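Long-range contact in transcriptional regulator, LysR family (Vibrio cholerae, PDB 3SZP), which probably binds specific promoter DNA as a LysR-type transcription factor and activates virulence genes of the cholera bacterium: residues D4-G16 against G61-E73. Sequence-based numbering, arbitrary orientation.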
# COMPACT_ATOMS: atom_id res chain seq x y z
N ASP A 4 -29.21 -1.80 0.15
CA ASP A 4 -28.45 -1.13 1.20
C ASP A 4 -26.95 -1.35 1.04
O ASP A 4 -26.16 -0.46 1.36
CB ASP A 4 -28.91 -1.57 2.60
CG ASP A 4 -30.20 -0.90 3.00
OD1 ASP A 4 -30.32 0.33 2.79
OD2 ASP A 4 -31.11 -1.60 3.52
N ASP A 5 -26.56 -2.52 0.55
CA ASP A 5 -25.14 -2.78 0.29
C ASP A 5 -24.66 -1.94 -0.89
O ASP A 5 -23.56 -1.37 -0.86
CB ASP A 5 -24.87 -4.26 0.07
CG ASP A 5 -25.14 -5.10 1.32
OD1 ASP A 5 -25.23 -4.56 2.44
OD2 ASP A 5 -25.23 -6.33 1.20
N LEU A 6 -25.50 -1.87 -1.93
CA LEU A 6 -25.25 -1.02 -3.09
C LEU A 6 -25.13 0.43 -2.63
O LEU A 6 -24.23 1.15 -3.05
CB LEU A 6 -26.39 -1.16 -4.10
CG LEU A 6 -26.25 -0.33 -5.38
CD1 LEU A 6 -24.98 -0.72 -6.14
CD2 LEU A 6 -27.47 -0.50 -6.27
N ASN A 7 -26.04 0.85 -1.76
CA ASN A 7 -25.98 2.19 -1.19
C ASN A 7 -24.73 2.40 -0.38
O ASN A 7 -24.15 3.48 -0.40
CB ASN A 7 -27.17 2.47 -0.28
CG ASN A 7 -27.28 3.94 0.07
OD1 ASN A 7 -27.15 4.80 -0.79
ND2 ASN A 7 -27.51 4.23 1.35
N LEU A 8 -24.33 1.36 0.36
CA LEU A 8 -23.14 1.43 1.19
C LEU A 8 -21.92 1.58 0.30
O LEU A 8 -20.99 2.32 0.61
CB LEU A 8 -22.98 0.19 2.07
CG LEU A 8 -21.64 0.19 2.84
CD1 LEU A 8 -21.60 1.39 3.79
CD2 LEU A 8 -21.41 -1.11 3.63
N PHE A 9 -21.93 0.86 -0.83
CA PHE A 9 -20.87 0.96 -1.82
C PHE A 9 -20.76 2.39 -2.32
O PHE A 9 -19.68 2.96 -2.36
CB PHE A 9 -21.16 0.00 -2.98
CG PHE A 9 -20.48 0.37 -4.27
CD1 PHE A 9 -19.10 0.20 -4.44
CD2 PHE A 9 -21.22 0.88 -5.34
CE1 PHE A 9 -18.48 0.52 -5.64
CE2 PHE A 9 -20.60 1.19 -6.55
CZ PHE A 9 -19.23 1.02 -6.70
N ARG A 10 -21.90 2.99 -2.67
CA ARG A 10 -21.91 4.39 -3.06
C ARG A 10 -21.25 5.29 -2.00
O ARG A 10 -20.47 6.18 -2.34
CB ARG A 10 -23.34 4.86 -3.32
CG ARG A 10 -23.45 6.36 -3.58
CD ARG A 10 -24.90 6.81 -3.74
NE ARG A 10 -25.67 6.72 -2.50
CZ ARG A 10 -25.92 7.75 -1.69
NH1 ARG A 10 -25.44 8.96 -1.97
NH2 ARG A 10 -26.64 7.58 -0.59
N LEU A 11 -21.57 5.06 -0.72
CA LEU A 11 -21.06 5.92 0.35
C LEU A 11 -19.56 5.74 0.52
O LEU A 11 -18.83 6.69 0.84
CB LEU A 11 -21.76 5.62 1.69
CG LEU A 11 -23.26 5.89 1.85
CD1 LEU A 11 -23.69 5.58 3.29
CD2 LEU A 11 -23.61 7.32 1.48
N VAL A 12 -19.10 4.50 0.34
CA VAL A 12 -17.68 4.21 0.43
C VAL A 12 -16.92 5.01 -0.64
O VAL A 12 -15.88 5.58 -0.36
CB VAL A 12 -17.41 2.71 0.27
CG1 VAL A 12 -15.95 2.46 -0.09
CG2 VAL A 12 -17.82 1.95 1.56
N VAL A 13 -17.47 5.05 -1.85
CA VAL A 13 -16.83 5.79 -2.94
C VAL A 13 -16.79 7.28 -2.62
O VAL A 13 -15.78 7.93 -2.83
CB VAL A 13 -17.57 5.57 -4.29
CG1 VAL A 13 -16.94 6.42 -5.38
CG2 VAL A 13 -17.54 4.11 -4.67
N GLU A 14 -17.89 7.81 -2.10
CA GLU A 14 -17.96 9.22 -1.77
C GLU A 14 -16.98 9.63 -0.68
O GLU A 14 -16.35 10.69 -0.77
CB GLU A 14 -19.38 9.60 -1.36
CG GLU A 14 -20.34 9.57 -2.52
CD GLU A 14 -21.77 9.80 -2.09
OE1 GLU A 14 -22.00 9.99 -0.87
OE2 GLU A 14 -22.66 9.79 -2.98
N ASN A 15 -16.84 8.80 0.34
CA ASN A 15 -15.91 9.08 1.43
C ASN A 15 -14.46 8.74 1.09
O ASN A 15 -13.52 9.39 1.57
CB ASN A 15 -16.35 8.37 2.71
CG ASN A 15 -17.70 8.86 3.22
OD1 ASN A 15 -17.84 10.03 3.60
ND2 ASN A 15 -18.68 7.98 3.24
N GLY A 16 -14.28 7.72 0.26
CA GLY A 16 -12.96 7.38 -0.23
C GLY A 16 -12.20 6.33 0.56
O GLY A 16 -11.07 5.99 0.19
N GLY A 61 -17.27 -1.29 -11.09
CA GLY A 61 -17.55 -0.40 -9.97
C GLY A 61 -17.86 1.00 -10.48
O GLY A 61 -18.77 1.68 -9.98
N GLU A 62 -17.10 1.42 -11.49
CA GLU A 62 -17.23 2.74 -12.08
C GLU A 62 -18.61 2.92 -12.71
O GLU A 62 -19.26 3.95 -12.55
CB GLU A 62 -16.13 2.94 -13.12
CG GLU A 62 -15.70 4.37 -13.34
CD GLU A 62 -15.00 4.98 -12.12
OE1 GLU A 62 -13.75 5.00 -12.08
OE2 GLU A 62 -15.71 5.46 -11.21
N ARG A 63 -19.06 1.90 -13.43
CA ARG A 63 -20.37 1.90 -14.06
C ARG A 63 -21.51 1.92 -13.01
O ARG A 63 -22.48 2.66 -13.16
CB ARG A 63 -20.49 0.67 -14.97
CG ARG A 63 -21.79 0.55 -15.72
CD ARG A 63 -21.82 1.45 -16.94
NE ARG A 63 -23.14 1.41 -17.55
CZ ARG A 63 -23.52 0.51 -18.46
NH1 ARG A 63 -22.66 -0.43 -18.89
NH2 ARG A 63 -24.75 0.56 -18.95
N PHE A 64 -21.37 1.13 -11.95
CA PHE A 64 -22.39 1.11 -10.90
C PHE A 64 -22.50 2.45 -10.17
O PHE A 64 -23.60 2.95 -9.94
CB PHE A 64 -22.15 -0.04 -9.91
CG PHE A 64 -22.73 -1.36 -10.36
CD1 PHE A 64 -24.06 -1.67 -10.10
CD2 PHE A 64 -21.94 -2.28 -11.04
CE1 PHE A 64 -24.61 -2.87 -10.50
CE2 PHE A 64 -22.47 -3.49 -11.45
CZ PHE A 64 -23.82 -3.79 -11.19
N TYR A 65 -21.36 3.04 -9.83
CA TYR A 65 -21.36 4.32 -9.13
C TYR A 65 -22.01 5.41 -9.96
O TYR A 65 -22.94 6.07 -9.50
CB TYR A 65 -19.93 4.72 -8.75
CG TYR A 65 -19.85 6.08 -8.09
CD1 TYR A 65 -20.39 6.30 -6.82
CD2 TYR A 65 -19.24 7.15 -8.73
CE1 TYR A 65 -20.31 7.54 -6.21
CE2 TYR A 65 -19.15 8.40 -8.13
CZ TYR A 65 -19.69 8.60 -6.87
OH TYR A 65 -19.61 9.84 -6.27
N LYS A 66 -21.51 5.61 -11.17
CA LYS A 66 -22.01 6.67 -12.04
C LYS A 66 -23.51 6.53 -12.30
O LYS A 66 -24.26 7.48 -12.15
CB LYS A 66 -21.22 6.71 -13.36
CG LYS A 66 -21.47 7.94 -14.23
CD LYS A 66 -21.30 9.24 -13.41
CE LYS A 66 -21.07 10.49 -14.30
NZ LYS A 66 -22.16 10.74 -15.30
N ASP A 67 -23.94 5.33 -12.68
CA ASP A 67 -25.32 5.08 -13.12
C ASP A 67 -26.35 5.03 -12.00
O ASP A 67 -27.40 5.65 -12.11
CB ASP A 67 -25.40 3.78 -13.94
CG ASP A 67 -24.87 3.95 -15.35
OD1 ASP A 67 -24.13 4.93 -15.56
OD2 ASP A 67 -25.18 3.12 -16.23
N CYS A 68 -26.05 4.29 -10.94
CA CYS A 68 -27.00 4.08 -9.85
C CYS A 68 -27.06 5.22 -8.84
O CYS A 68 -28.08 5.41 -8.19
CB CYS A 68 -26.68 2.80 -9.10
SG CYS A 68 -26.83 1.33 -10.10
N SER A 69 -25.96 5.95 -8.69
CA SER A 69 -25.89 7.01 -7.68
C SER A 69 -27.08 7.97 -7.68
O SER A 69 -27.69 8.18 -6.64
CB SER A 69 -24.60 7.81 -7.83
OG SER A 69 -23.54 7.12 -7.21
N PRO A 70 -27.40 8.56 -8.84
CA PRO A 70 -28.48 9.55 -8.91
C PRO A 70 -29.78 9.05 -8.28
O PRO A 70 -30.38 9.77 -7.48
CB PRO A 70 -28.66 9.77 -10.41
CG PRO A 70 -27.32 9.45 -10.99
CD PRO A 70 -26.74 8.36 -10.15
N LEU A 71 -30.20 7.84 -8.64
CA LEU A 71 -31.39 7.23 -8.07
C LEU A 71 -31.26 7.00 -6.56
O LEU A 71 -32.23 7.16 -5.83
CB LEU A 71 -31.70 5.90 -8.76
CG LEU A 71 -32.12 5.97 -10.23
CD1 LEU A 71 -32.41 4.57 -10.76
CD2 LEU A 71 -33.33 6.87 -10.39
N LEU A 72 -30.08 6.61 -6.11
CA LEU A 72 -29.87 6.40 -4.68
C LEU A 72 -29.91 7.73 -3.93
O LEU A 72 -30.43 7.80 -2.83
CB LEU A 72 -28.56 5.66 -4.42
CG LEU A 72 -28.49 4.20 -4.87
CD1 LEU A 72 -27.04 3.73 -4.95
CD2 LEU A 72 -29.31 3.30 -3.96
N GLU A 73 -29.38 8.78 -4.55
CA GLU A 73 -29.47 10.12 -3.97
C GLU A 73 -30.92 10.61 -3.87
O GLU A 73 -31.33 11.11 -2.83
CB GLU A 73 -28.63 11.11 -4.78
CG GLU A 73 -27.13 11.03 -4.51
CD GLU A 73 -26.29 11.34 -5.74
OE1 GLU A 73 -26.88 11.79 -6.76
OE2 GLU A 73 -25.06 11.11 -5.71
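V13 sets CG1 over the middle of the Y65 ring, a CH-pi contact with the methyl 3.6 Å from the ring centroid and 11° off its normal. The Y65 side chain is a knob among F9, R10, V13 and E14, and the CG of E14 lies at its ring edge. In return, R10 enters between Y65, S69, L72 and E73: R10 and L72 run alongside each other, pointing opposite ways, R10 NE 3.6 Å from L72 CB, while R10 CG lies 3.7 Å from S69 OG. Next to this pair, F9 turns its ring edge to the backbone, CZ 3.4 Å from G61 O, and L6 fits against F64, C68 and L72. The axes of 4-15 and 61-73 cross at -105°, 10.2 Å apart at closest, where the N-terminal helix of the winged helix-turn-helix domain meets the linker helix 59-83. F64 also packs on I82 of the second subunit. The bend of R10 at chi3 (69°) lets NE and NH2 grip N7 OD1 side-on, the oxygen in the guanidinium plane; NH1 forms a salt bridge with E14 OE2, its hydrogen bond weak. S69 OG is held by Y65 O at 2.6 Å, on the opposite face of that carbonyl plane from S69 N. F9 and V13 also rest on L57 of the wing.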